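Local coordinates for protein 4-aminobutyrate transaminase (Acinetobacter baumannii, PDB 6WOP) that probably catalyses pyridoxal 5'-phosphate-dependent transfer of the amino group of 4-aminobutyrate to 2-oxoglutarate, as a class-III aminotransferase, at residues A65-Q70 against S302-A307; A98-P103 against V281-V286; L237-V242 against T260-I265; A358-T363 against G388-F393; K368-Y373 against D409-G414. All blocks are in the same frame, centred on the assembly; numbering follows the deposited sequence.

How the interactions relate
Interactions 2 and 3 form one continuous patch, centres 10 Å apart, where strands 278-283 and 264-267 lie side by side in the large-domain sheet: V281 and I265 share a backbone bond, and R283 NH1 pairs with D263 OD1 at 2.9 Å. Interactions 4 and 5 form a second patch, centres 12 Å apart, where strand and helix pairs pack together through I391 on V370 and F393 on L411. Between the patches, interactions 3 and 4 come within about 10 Å at their nearest atoms; by analogy with class-III relatives, D240 probably faces the cofactor and R392 the substrate carboxylate. Interaction 1 stands apart beside the second subunit, its centre 26 Å from that of interaction 2.

Interaction 1 (A65-Q70 against S302-A307)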
# COMPACT_ATOMS: atom_id res chain seq x y z
N ALA A 65 42.45 16.50 -11.08
CA ALA A 65 43.35 17.17 -10.14
C ALA A 65 42.69 17.36 -8.78
O ALA A 65 43.30 17.13 -7.73
CB ALA A 65 43.81 18.53 -10.68
N ALA A 66 41.42 17.74 -8.77
CA ALA A 66 40.76 17.97 -7.47
C ALA A 66 40.62 16.68 -6.70
O ALA A 66 40.75 16.68 -5.46
CB ALA A 66 39.37 18.60 -7.67
N VAL A 67 40.30 15.58 -7.40
CA VAL A 67 40.17 14.26 -6.76
C VAL A 67 41.53 13.76 -6.31
O VAL A 67 41.66 13.18 -5.22
CB VAL A 67 39.51 13.24 -7.72
CG1 VAL A 67 39.63 11.78 -7.15
CG2 VAL A 67 38.01 13.64 -7.88
N THR A 68 42.56 13.98 -7.13
CA THR A 68 43.91 13.57 -6.73
C THR A 68 44.29 14.27 -5.45
O THR A 68 44.88 13.66 -4.55
CB THR A 68 44.89 13.91 -7.87
OG1 THR A 68 44.61 13.04 -8.98
CG2 THR A 68 46.37 13.77 -7.44
N GLU A 69 43.93 15.57 -5.32
CA GLU A 69 44.29 16.28 -4.09
C GLU A 69 43.48 15.74 -2.91
O GLU A 69 44.02 15.54 -1.82
CB GLU A 69 44.07 17.77 -4.25
CG GLU A 69 44.15 18.60 -2.99
CD GLU A 69 45.57 18.77 -2.44
OE1 GLU A 69 46.56 18.28 -3.06
OE2 GLU A 69 45.68 19.40 -1.37
N GLN A 70 42.19 15.52 -3.10
CA GLN A 70 41.41 14.97 -1.98
C GLN A 70 41.90 13.57 -1.57
O GLN A 70 41.77 13.20 -0.39
CB GLN A 70 39.91 14.90 -2.36
CG GLN A 70 39.08 14.40 -1.15
CD GLN A 70 39.01 15.44 -0.02
OE1 GLN A 70 39.00 16.64 -0.29
NE2 GLN A 70 38.97 15.00 1.23
N SER A 302 30.04 12.16 -0.81
CA SER A 302 31.37 11.58 -0.67
C SER A 302 32.44 12.66 -0.87
O SER A 302 32.36 13.44 -1.82
CB SER A 302 31.47 10.46 -1.69
OG SER A 302 32.81 10.35 -2.17
N PRO A 303 33.44 12.72 0.03
CA PRO A 303 34.50 13.75 -0.09
C PRO A 303 35.13 13.80 -1.48
O PRO A 303 35.45 14.90 -1.97
CB PRO A 303 35.55 13.29 0.96
CG PRO A 303 34.71 12.59 2.01
CD PRO A 303 33.59 11.86 1.22
N ILE A 304 35.39 12.61 -2.06
CA ILE A 304 35.94 12.47 -3.42
C ILE A 304 35.02 13.16 -4.43
O ILE A 304 35.46 13.98 -5.25
CB ILE A 304 36.09 10.97 -3.74
CG1 ILE A 304 37.06 10.31 -2.77
CG2 ILE A 304 36.45 10.64 -5.22
CD1 ILE A 304 38.43 10.86 -2.91
N ALA A 305 33.73 12.81 -4.40
CA ALA A 305 32.77 13.34 -5.36
C ALA A 305 32.48 14.80 -5.11
O ALA A 305 32.15 15.53 -6.05
CB ALA A 305 31.46 12.54 -5.32
N VAL A 306 32.55 15.24 -3.85
CA VAL A 306 32.35 16.65 -3.55
C VAL A 306 33.51 17.46 -4.16
O VAL A 306 33.32 18.52 -4.76
CB VAL A 306 32.27 16.83 -2.03
CG1 VAL A 306 32.50 18.31 -1.66
CG2 VAL A 306 30.86 16.34 -1.51
N ALA A 307 34.72 16.93 -4.07
CA ALA A 307 35.84 17.66 -4.69
C ALA A 307 35.65 17.75 -6.18
O ALA A 307 35.97 18.78 -6.81
CB ALA A 307 37.18 16.97 -4.36
O HOH W 1 36.06 17.08 -0.58
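Q70 slants across the start of the opposite helix, passing over P303 and I304. With CG anti to the backbone N (chi1 -177°) and a bend at chi2 of 70°, its aliphatic part runs out to the partner helix and then turns along it. Q70 CG meets I304 CD1 at 4.0 Å, and the amide comes down beside the proline, Q70 NE2 lying 3.8 Å from P303 CB. Water 1 bridges the polar atoms here: it donates to P303 O at 2.7 Å and more weakly to Q70 OE1 at 3.0 Å. The amide nitrogen is held separately by F74 O, which together with the weak water bond limits rotation of the carboxamide.

The two helices, 61-71 and 303-318, form a splayed antiparallel pair; their short segments approach to 8.5 Å at 147°. S302 stands at the N-cap of the second helix, and its OG accepts a weak capping bond from A305 N.

V67 and I304 meet at about a right angle. V67 CG1 touches I304 CG2 at 3.9 Å, while the other methyl, V67 CG2, rests 3.7 Å from I304 O. Both residues also face the second subunit: V67 packs on L71 of that chain and I304 on its F275, which places this helix pair at the subunit interface. Beside this pair the contact is made by small residues, A66 and A307. A66 CB points at the partner backbone and lies 3.5 Å from A307 O; in return the A307 methyl faces A66 O and the CB of Q70.

Interaction 2 (A98-P103 against V281-V286)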
# COMPACT_ATOMS: atom_id res chain seq x y z
N ALA A 98 21.00 27.98 -7.78
CA ALA A 98 19.78 27.23 -8.11
C ALA A 98 18.59 28.17 -8.24
O ALA A 98 18.49 29.13 -7.48
CB ALA A 98 19.47 26.21 -7.01
N PRO A 99 17.68 27.90 -9.15
CA PRO A 99 16.50 28.80 -9.29
C PRO A 99 15.40 28.47 -8.28
O PRO A 99 14.41 27.82 -8.57
CB PRO A 99 16.05 28.54 -10.74
CG PRO A 99 16.59 27.17 -11.09
CD PRO A 99 17.89 27.01 -10.32
N ILE A 100 15.56 29.00 -7.08
CA ILE A 100 14.71 28.74 -5.92
C ILE A 100 14.25 30.11 -5.41
O ILE A 100 15.06 31.03 -5.32
CB ILE A 100 15.46 27.98 -4.79
CG1 ILE A 100 15.83 26.53 -5.23
CG2 ILE A 100 14.65 28.04 -3.41
CD1 ILE A 100 14.55 25.67 -5.56
N ALA A 101 12.99 30.22 -5.05
CA ALA A 101 12.47 31.49 -4.55
C ALA A 101 12.82 31.64 -3.07
O ALA A 101 12.39 30.83 -2.24
CB ALA A 101 10.95 31.55 -4.76
N GLY A 102 13.57 32.70 -2.74
CA GLY A 102 13.94 32.98 -1.37
C GLY A 102 15.18 32.17 -1.01
O GLY A 102 15.75 31.54 -1.89
N PRO A 103 15.59 32.14 0.25
CA PRO A 103 16.83 31.44 0.61
C PRO A 103 16.71 29.94 0.34
O PRO A 103 15.68 29.33 0.63
CB PRO A 103 16.97 31.70 2.11
CG PRO A 103 15.92 32.67 2.44
CD PRO A 103 14.87 32.62 1.44
N VAL A 281 18.26 20.56 -3.75
CA VAL A 281 18.31 21.96 -3.31
C VAL A 281 16.87 22.46 -3.28
O VAL A 281 16.05 22.01 -4.09
CB VAL A 281 19.21 22.81 -4.22
CG1 VAL A 281 18.76 22.76 -5.74
CG2 VAL A 281 19.33 24.27 -3.69
N GLY A 282 16.54 23.36 -2.35
CA GLY A 282 15.19 23.90 -2.40
C GLY A 282 14.94 24.98 -1.38
O GLY A 282 15.84 25.41 -0.66
N ARG A 283 13.66 25.37 -1.27
CA ARG A 283 13.32 26.45 -0.35
C ARG A 283 13.75 26.04 1.05
O ARG A 283 13.51 24.91 1.47
CB ARG A 283 11.80 26.75 -0.40
CG ARG A 283 11.30 27.20 -1.78
CD ARG A 283 9.72 27.12 -1.82
NE ARG A 283 9.21 27.67 -0.60
CZ ARG A 283 8.07 27.29 -0.03
NH1 ARG A 283 7.30 26.35 -0.62
NH2 ARG A 283 7.69 27.86 1.11
N ALA A 284 14.42 26.95 1.77
CA ALA A 284 14.96 26.58 3.09
C ALA A 284 13.90 25.96 4.02
O ALA A 284 14.18 25.01 4.75
CB ALA A 284 15.55 27.82 3.78
N GLU A 285 12.71 26.57 4.08
CA GLU A 285 11.74 26.12 5.08
C GLU A 285 11.16 24.77 4.67
O GLU A 285 10.78 23.98 5.55
CB GLU A 285 10.63 27.15 5.30
CG GLU A 285 9.69 27.32 4.12
CD GLU A 285 8.52 28.28 4.48
OE1 GLU A 285 7.45 28.26 3.82
OE2 GLU A 285 8.67 29.04 5.45
N VAL A 286 11.21 24.46 3.39
CA VAL A 286 10.80 23.11 2.95
C VAL A 286 11.88 22.09 3.29
O VAL A 286 11.61 21.05 3.89
CB VAL A 286 10.48 23.13 1.44
CG1 VAL A 286 10.23 21.68 0.88
CG2 VAL A 286 9.33 24.07 1.17
O HOH W 2 10.02 30.88 -1.12
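R283 meets I100 and A101 through its CG, and beyond that its guanidinium is a flat plate with V286 CG2 over one face, 3.5 Å above the plane and offset toward the rim. NH2 makes a salt bridge to E285 OE1 at 2.7 Å, and NH1 another to D263, so the plate is held from both terminal nitrogens; a bend at chi3 (44°) turns it toward the new helix. Water 2 joins the two segments, donating to A101 O at 2.6 Å and accepting a weak bond from R283 NE.

I100 is the main apolar piece of the loop. Its two branches divide the strand between them: I100 CD1 lies 3.7 Å from G282 CA, against backbone that carries no side chain, and I100 CG2 sits 3.6 Å from R283 N and 3.8 Å from R283 CG. Before it, A98 CB nestles against both methyls of V281, with V281 CG1 at 3.7 Å. P99 between them is the centre of an inverse gamma turn, its ring pointing the other way.

The direct polar link is A284 N to P103 O, 2.9 Å and 153° at the hydrogen, with the donor tilted 21° from the carbonyl plane. It ties an N-H of the first helical turn to the last residue of the loop.

That loop joins helix 85-97 to strand 104-109, an outer strand of the large-domain sheet, which runs antiparallel to strand 278-283. V281 packs on A104 and A106 of that outer strand and on I265 of strand 264-267, while R283 and V286 lean on Y126 of helix 112-127.

Interaction 3 (L237-V242 against T260-I265); sequences LVADEV and TKADLI
L237 O receives two backbone N-H groups across the contact: D263 N at 2.8 Å, and L264 N in a weaker bond of 3.4 Å. This is where strands 236-240 and 264-267 join as parallel neighbours in the seven-stranded mixed sheet of a fold-type-I, PLP-dependent large domain. D263 closes a ring with L237, for its OD2 takes L237 N in a nearly straight bond (2.8 Å, 174°) with the lone pair turned away from OD1. OD2 is also salt-bridged to R227, which, with R283 nearby, should keep the carboxylate ionised.

Further on, A239 N donates to L264 O at 2.9 Å, the regular parallel bond. V238 and L264 point to one face of the sheet, V238 CG2 touching L264 CD1 at 4.0 Å; A239 and I265 point to the other, where A239 CB also meets A262 CB at 3.9 Å. D240 follows, its OD1 accepting V242 N in an Asx turn; in class-III relatives the aspartate of this DEVQ motif pairs with the cofactor's pyridine nitrogen. E241, its carboxylate held by S244, A254 and M255, runs alongside I265, E241 CG to I265 CG2 at 3.9 Å.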
# COMPACT_ATOMS: atom_id res chain seq x y z
N LEU A 237 6.10 21.63 -5.98
CA LEU A 237 6.49 21.33 -7.35
C LEU A 237 7.96 20.91 -7.31
O LEU A 237 8.78 21.67 -6.81
CB LEU A 237 6.29 22.54 -8.24
CG LEU A 237 6.70 22.37 -9.73
CD1 LEU A 237 5.91 21.27 -10.38
CD2 LEU A 237 6.42 23.71 -10.51
N VAL A 238 8.28 19.72 -7.81
CA VAL A 238 9.66 19.21 -7.80
C VAL A 238 10.15 19.10 -9.23
O VAL A 238 9.54 18.40 -10.04
CB VAL A 238 9.73 17.85 -7.12
CG1 VAL A 238 11.22 17.35 -7.08
CG2 VAL A 238 9.13 17.96 -5.69
N ALA A 239 11.28 19.72 -9.54
CA ALA A 239 11.92 19.58 -10.85
C ALA A 239 13.00 18.52 -10.74
O ALA A 239 13.93 18.70 -9.96
CB ALA A 239 12.56 20.91 -11.28
N ASP A 240 12.89 17.43 -11.49
CA ASP A 240 13.94 16.39 -11.46
C ASP A 240 14.94 16.71 -12.56
O ASP A 240 14.68 16.49 -13.74
CB ASP A 240 13.33 15.00 -11.64
CG ASP A 240 14.38 13.87 -11.64
OD1 ASP A 240 15.60 14.13 -11.41
OD2 ASP A 240 13.99 12.74 -11.87
N GLU A 241 16.09 17.28 -12.17
CA GLU A 241 17.17 17.62 -13.09
C GLU A 241 18.35 16.67 -12.98
O GLU A 241 19.50 17.05 -13.26
CB GLU A 241 17.61 19.05 -12.82
CG GLU A 241 16.49 20.04 -13.11
CD GLU A 241 16.90 21.12 -14.03
OE1 GLU A 241 17.73 20.90 -14.95
OE2 GLU A 241 16.33 22.23 -13.84
N VAL A 242 18.10 15.40 -12.60
CA VAL A 242 19.22 14.45 -12.55
C VAL A 242 19.90 14.34 -13.91
O VAL A 242 21.14 14.37 -14.00
CB VAL A 242 18.70 13.09 -12.07
CG1 VAL A 242 19.72 12.04 -12.41
CG2 VAL A 242 18.44 13.17 -10.59
N THR A 260 8.75 30.18 -14.13
CA THR A 260 8.21 29.40 -13.03
C THR A 260 9.34 28.79 -12.23
O THR A 260 10.28 28.21 -12.81
CB THR A 260 7.31 28.28 -13.58
OG1 THR A 260 6.28 28.84 -14.42
CG2 THR A 260 6.71 27.44 -12.43
N LYS A 261 9.22 28.82 -10.90
CA LYS A 261 10.19 28.19 -10.03
C LYS A 261 9.61 26.98 -9.29
O LYS A 261 8.49 27.02 -8.78
CB LYS A 261 10.71 29.18 -9.00
CG LYS A 261 11.66 30.23 -9.58
CD LYS A 261 12.19 31.08 -8.44
CE LYS A 261 12.37 32.51 -8.90
NZ LYS A 261 12.95 32.51 -10.25
N ALA A 262 10.42 25.94 -9.20
CA ALA A 262 10.11 24.75 -8.42
C ALA A 262 10.47 24.97 -6.95
O ALA A 262 11.33 25.80 -6.62
CB ALA A 262 10.92 23.57 -8.95
N ASP A 263 9.82 24.21 -6.06
CA ASP A 263 10.12 24.31 -4.65
C ASP A 263 11.36 23.51 -4.29
O ASP A 263 12.05 23.85 -3.31
CB ASP A 263 8.95 23.76 -3.81
CG ASP A 263 7.68 24.55 -4.04
OD1 ASP A 263 7.59 25.63 -3.43
OD2 ASP A 263 6.79 24.08 -4.81
N LEU A 264 11.57 22.39 -5.00
CA LEU A 264 12.68 21.45 -4.82
C LEU A 264 13.27 21.08 -6.17
O LEU A 264 12.53 20.91 -7.16
CB LEU A 264 12.22 20.16 -4.11
CG LEU A 264 11.63 20.37 -2.73
CD1 LEU A 264 10.78 19.19 -2.22
CD2 LEU A 264 12.84 20.55 -1.73
N ILE A 265 14.60 20.92 -6.24
CA ILE A 265 15.25 20.49 -7.47
C ILE A 265 16.19 19.34 -7.15
O ILE A 265 16.98 19.43 -6.20
CB ILE A 265 16.02 21.64 -8.15
CG1 ILE A 265 15.07 22.77 -8.51
CG2 ILE A 265 16.74 21.13 -9.38
CD1 ILE A 265 15.78 24.04 -9.02

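Interaction 4 (A358-T363 against G388-F393); sequences AVELET and GNVIRF
V359 and I391 run alongside each other on one face, with V359 CG1 3.9 Å from I391 CB. They are paired on neighbouring antiparallel strands, 356-361 and 390-393, of the small-domain sheet. L361 CD1 extends this apolar face to I391 CD1 at 3.8 Å, and the F393 ring turns its edge to V359, CE2 to CG1 at 4.1 Å. F415 of helix 401-416 covers V359 and L361.

The strands exchange two backbone bonds, V359 N to I391 O at 2.9 Å and I391 N to V359 O at 2.8 Å. On the opposite face A358 CB packs on V390 CG1 at 3.6 Å, near R392, which is salt-bridged to E212; in related enzymes such a glutamate-arginine pair opens to admit the 2-oxoglutarate carboxylate, as E212-R392 may here.

In N389, just ahead of strand 390-393, CG sits between the backbone N and the carbonyl carbon (chi1 60°), bringing the amide over E360 and L361, and N389 O takes L361 N. ND2 serves two acceptors, L361 O at 2.9 Å and E360 OE1 at 3.1 Å. With amide and carboxylate planes 71° apart, OE1 is met on its anti side but well out of the carboxylate plane; OE2 is salt-bridged to R351 and K177.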
# COMPACT_ATOMS: atom_id res chain seq x y z
N ALA A 358 17.66 15.24 -29.40
CA ALA A 358 17.28 13.89 -29.80
C ALA A 358 16.64 13.92 -31.18
O ALA A 358 15.99 14.90 -31.55
CB ALA A 358 16.29 13.26 -28.82
N VAL A 359 16.75 12.81 -31.91
CA VAL A 359 16.06 12.61 -33.18
C VAL A 359 15.17 11.37 -33.06
O VAL A 359 15.60 10.33 -32.55
CB VAL A 359 17.03 12.49 -34.36
CG1 VAL A 359 17.87 11.22 -34.27
CG2 VAL A 359 16.24 12.57 -35.68
N GLU A 360 13.91 11.49 -33.45
CA GLU A 360 12.98 10.36 -33.39
C GLU A 360 12.80 9.81 -34.80
O GLU A 360 12.65 10.57 -35.77
CB GLU A 360 11.61 10.71 -32.82
CG GLU A 360 10.67 9.48 -32.72
CD GLU A 360 9.54 9.72 -31.75
OE1 GLU A 360 8.50 9.02 -31.79
OE2 GLU A 360 9.70 10.67 -30.98
N LEU A 361 12.83 8.49 -34.91
CA LEU A 361 12.71 7.85 -36.21
C LEU A 361 11.38 7.12 -36.26
O LEU A 361 10.73 6.91 -35.23
CB LEU A 361 13.90 6.91 -36.47
CG LEU A 361 15.32 7.53 -36.58
CD1 LEU A 361 15.95 7.80 -35.26
CD2 LEU A 361 16.25 6.58 -37.29
N GLU A 362 10.98 6.72 -37.46
CA GLU A 362 9.70 6.03 -37.57
C GLU A 362 9.68 4.75 -36.75
O GLU A 362 8.69 4.45 -36.08
CB GLU A 362 9.39 5.73 -39.03
CG GLU A 362 8.28 6.60 -39.48
CD GLU A 362 8.13 6.63 -40.95
OE1 GLU A 362 8.47 5.59 -41.58
OE2 GLU A 362 7.67 7.68 -41.47
N THR A 363 10.80 4.08 -36.63
CA THR A 363 10.87 2.70 -36.21
C THR A 363 12.10 2.45 -35.36
O THR A 363 13.15 3.06 -35.60
CB THR A 363 10.90 1.89 -37.50
OG1 THR A 363 9.56 1.74 -37.98
CG2 THR A 363 11.57 0.63 -37.34
N GLY A 388 11.71 2.92 -28.18
CA GLY A 388 13.09 2.72 -28.56
C GLY A 388 13.44 3.24 -29.93
O GLY A 388 14.38 2.73 -30.56
N ASN A 389 12.72 4.25 -30.43
CA ASN A 389 12.94 4.79 -31.76
C ASN A 389 13.57 6.16 -31.72
O ASN A 389 13.58 6.88 -32.73
CB ASN A 389 11.62 4.81 -32.54
CG ASN A 389 10.58 5.66 -31.87
OD1 ASN A 389 10.59 5.83 -30.65
ND2 ASN A 389 9.69 6.24 -32.65
N VAL A 390 14.09 6.58 -30.57
CA VAL A 390 14.69 7.89 -30.41
C VAL A 390 16.17 7.73 -30.17
O VAL A 390 16.58 6.97 -29.29
CB VAL A 390 14.03 8.65 -29.25
CG1 VAL A 390 14.63 10.05 -29.23
CG2 VAL A 390 12.43 8.65 -29.43
N ILE A 391 17.00 8.46 -30.92
CA ILE A 391 18.43 8.54 -30.61
C ILE A 391 18.65 9.83 -29.86
O ILE A 391 18.28 10.90 -30.35
CB ILE A 391 19.27 8.52 -31.90
CG1 ILE A 391 19.06 7.22 -32.65
CG2 ILE A 391 20.79 8.84 -31.60
CD1 ILE A 391 19.54 7.31 -34.09
N ARG A 392 19.26 9.76 -28.68
CA ARG A 392 19.47 10.96 -27.88
C ARG A 392 20.95 11.23 -27.85
O ARG A 392 21.76 10.30 -27.96
CB ARG A 392 18.94 10.77 -26.44
CG ARG A 392 19.59 9.55 -25.76
CD ARG A 392 19.13 9.49 -24.31
NE ARG A 392 19.19 8.13 -23.77
CZ ARG A 392 19.08 7.82 -22.49
NH1 ARG A 392 18.93 8.78 -21.59
NH2 ARG A 392 19.12 6.55 -22.10
N PHE A 393 21.33 12.51 -27.76
CA PHE A 393 22.75 12.90 -27.86
C PHE A 393 23.21 13.51 -26.55
O PHE A 393 22.67 14.52 -26.09
CB PHE A 393 22.93 13.89 -29.02
CG PHE A 393 22.55 13.29 -30.32
CD1 PHE A 393 23.48 12.55 -31.04
CD2 PHE A 393 21.24 13.41 -30.80
CE1 PHE A 393 23.14 11.92 -32.24
CE2 PHE A 393 20.87 12.77 -31.99
CZ PHE A 393 21.84 12.02 -32.71

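Interaction 5 (K368-Y373 against D409-G414); sequences KVVQNY and DILKQG
Helix segments 368-373 and 409-414 approach to 8.7 Å between axes at 135°, a steep antiparallel crossing in which V370 and G414 bring their CA atoms to 4.8 Å. G414 makes that closeness possible: having no side chain, it leaves its backbone bare to the ring of Y373. CG of Y373 is anti to its backbone N (chi1 177°), which throws the ring straight across to the second helix. Y373 CD1 comes to 3.3 Å from G414 CA, and farther along the ring Y373 CE1 reaches 3.7 Å from I410 O, while the carbonyl carbon of Q413 lies over one face. Y373 CE1 also touches I410 CG2 at 4.1 Å, so the ring spans a full turn of its partner, from I410 to G414.

At the far end of the ring, the hydroxyl donates a weak bond to the side chain of Q413, Y373 OH to Q413 OE1 at 3.3 Å. The amide stands almost upright to the ring, their planes 83° apart, and the hydroxyl also leans on Q413 CB. Q413 is on the solvent-exposed side of the pair.

V370 works the buried side. Its CG2 methyl rests 4.0 Å from G414 O, and its CG1 methyl meets L411 CD1 at 4.1 Å, with the leucine coming in at a slant.

Beneath these two the helices lie on the small-domain sheet: V370 packs on L381 of strand 379-384 and I391 of strand 390-393, and L411 on L381 and F393. L411 also touches L336 and I339 of helix 321-342.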
# COMPACT_ATOMS: atom_id res chain seq x y z
N LYS A 368 18.09 1.31 -34.58
CA LYS A 368 19.15 0.34 -34.35
C LYS A 368 20.08 0.25 -35.56
O LYS A 368 21.29 0.04 -35.39
CB LYS A 368 18.59 -1.06 -34.06
CG LYS A 368 17.91 -1.23 -32.74
CD LYS A 368 18.66 -0.52 -31.68
CE LYS A 368 19.14 -1.51 -30.61
NZ LYS A 368 19.50 -0.88 -29.27
N VAL A 369 19.57 0.44 -36.77
CA VAL A 369 20.46 0.39 -37.94
C VAL A 369 21.50 1.50 -37.84
O VAL A 369 22.69 1.28 -38.04
CB VAL A 369 19.64 0.46 -39.25
CG1 VAL A 369 20.55 0.82 -40.43
CG2 VAL A 369 18.92 -0.89 -39.52
N VAL A 370 21.07 2.71 -37.48
CA VAL A 370 21.98 3.85 -37.36
C VAL A 370 22.94 3.64 -36.19
O VAL A 370 24.15 3.85 -36.30
CB VAL A 370 21.15 5.15 -37.20
CG1 VAL A 370 22.06 6.36 -36.77
CG2 VAL A 370 20.33 5.44 -38.47
N GLN A 371 22.38 3.26 -35.03
CA GLN A 371 23.19 3.01 -33.86
C GLN A 371 24.26 1.97 -34.15
O GLN A 371 25.41 2.13 -33.71
CB GLN A 371 22.30 2.54 -32.70
CG GLN A 371 23.08 2.25 -31.42
CD GLN A 371 22.20 1.78 -30.27
OE1 GLN A 371 21.41 0.82 -30.39
NE2 GLN A 371 22.33 2.46 -29.16
N ASN A 372 23.90 0.88 -34.84
CA ASN A 372 24.92 -0.14 -35.03
C ASN A 372 25.91 0.25 -36.12
O ASN A 372 27.12 -0.02 -36.00
CB ASN A 372 24.30 -1.51 -35.33
CG ASN A 372 23.32 -1.93 -34.24
OD1 ASN A 372 23.15 -1.23 -33.23
ND2 ASN A 372 22.67 -3.09 -34.43
N TYR A 373 25.49 0.97 -37.17
CA TYR A 373 26.46 1.51 -38.11
C TYR A 373 27.46 2.40 -37.39
O TYR A 373 28.67 2.34 -37.65
CB TYR A 373 25.78 2.32 -39.19
CG TYR A 373 26.80 2.94 -40.11
CD1 TYR A 373 27.37 4.18 -39.83
CD2 TYR A 373 27.19 2.28 -41.27
CE1 TYR A 373 28.30 4.73 -40.67
CE2 TYR A 373 28.13 2.83 -42.09
CZ TYR A 373 28.66 4.06 -41.79
OH TYR A 373 29.58 4.63 -42.61
N ASP A 409 29.46 13.46 -39.04
CA ASP A 409 29.63 12.84 -40.35
C ASP A 409 29.34 11.33 -40.29
O ASP A 409 28.75 10.78 -41.22
CB ASP A 409 31.04 13.11 -40.87
CG ASP A 409 31.28 14.60 -41.22
OD1 ASP A 409 30.30 15.38 -41.33
OD2 ASP A 409 32.48 14.98 -41.39
N ILE A 410 29.79 10.64 -39.25
CA ILE A 410 29.47 9.22 -39.13
C ILE A 410 27.95 9.04 -38.99
O ILE A 410 27.37 8.13 -39.58
CB ILE A 410 30.23 8.60 -37.95
CG1 ILE A 410 31.76 8.65 -38.19
CG2 ILE A 410 29.78 7.16 -37.71
CD1 ILE A 410 32.56 8.68 -36.85
N LEU A 411 27.32 9.89 -38.17
CA LEU A 411 25.87 9.83 -37.98
C LEU A 411 25.17 9.94 -39.32
O LEU A 411 24.28 9.14 -39.65
CB LEU A 411 25.42 10.97 -37.05
CG LEU A 411 23.91 11.15 -36.79
CD1 LEU A 411 23.40 10.11 -35.78
CD2 LEU A 411 23.63 12.52 -36.23
N LYS A 412 25.58 10.93 -40.14
CA LYS A 412 24.96 11.09 -41.46
C LYS A 412 25.18 9.87 -42.34
O LYS A 412 24.28 9.47 -43.10
CB LYS A 412 25.51 12.34 -42.14
CG LYS A 412 25.36 13.60 -41.34
CD LYS A 412 24.90 14.79 -42.21
CE LYS A 412 25.95 15.24 -43.16
NZ LYS A 412 25.36 15.67 -44.48
N GLN A 413 26.37 9.27 -42.30
CA GLN A 413 26.59 8.07 -43.10
C GLN A 413 25.69 6.95 -42.63
O GLN A 413 25.15 6.18 -43.44
CB GLN A 413 28.06 7.64 -43.04
CG GLN A 413 29.01 8.61 -43.71
CD GLN A 413 30.44 8.54 -43.13
OE1 GLN A 413 30.74 7.71 -42.24
NE2 GLN A 413 31.31 9.43 -43.59
N GLY A 414 25.48 6.84 -41.31
CA GLY A 414 24.61 5.80 -40.81
C GLY A 414 23.19 5.94 -41.32
O GLY A 414 22.58 4.97 -41.76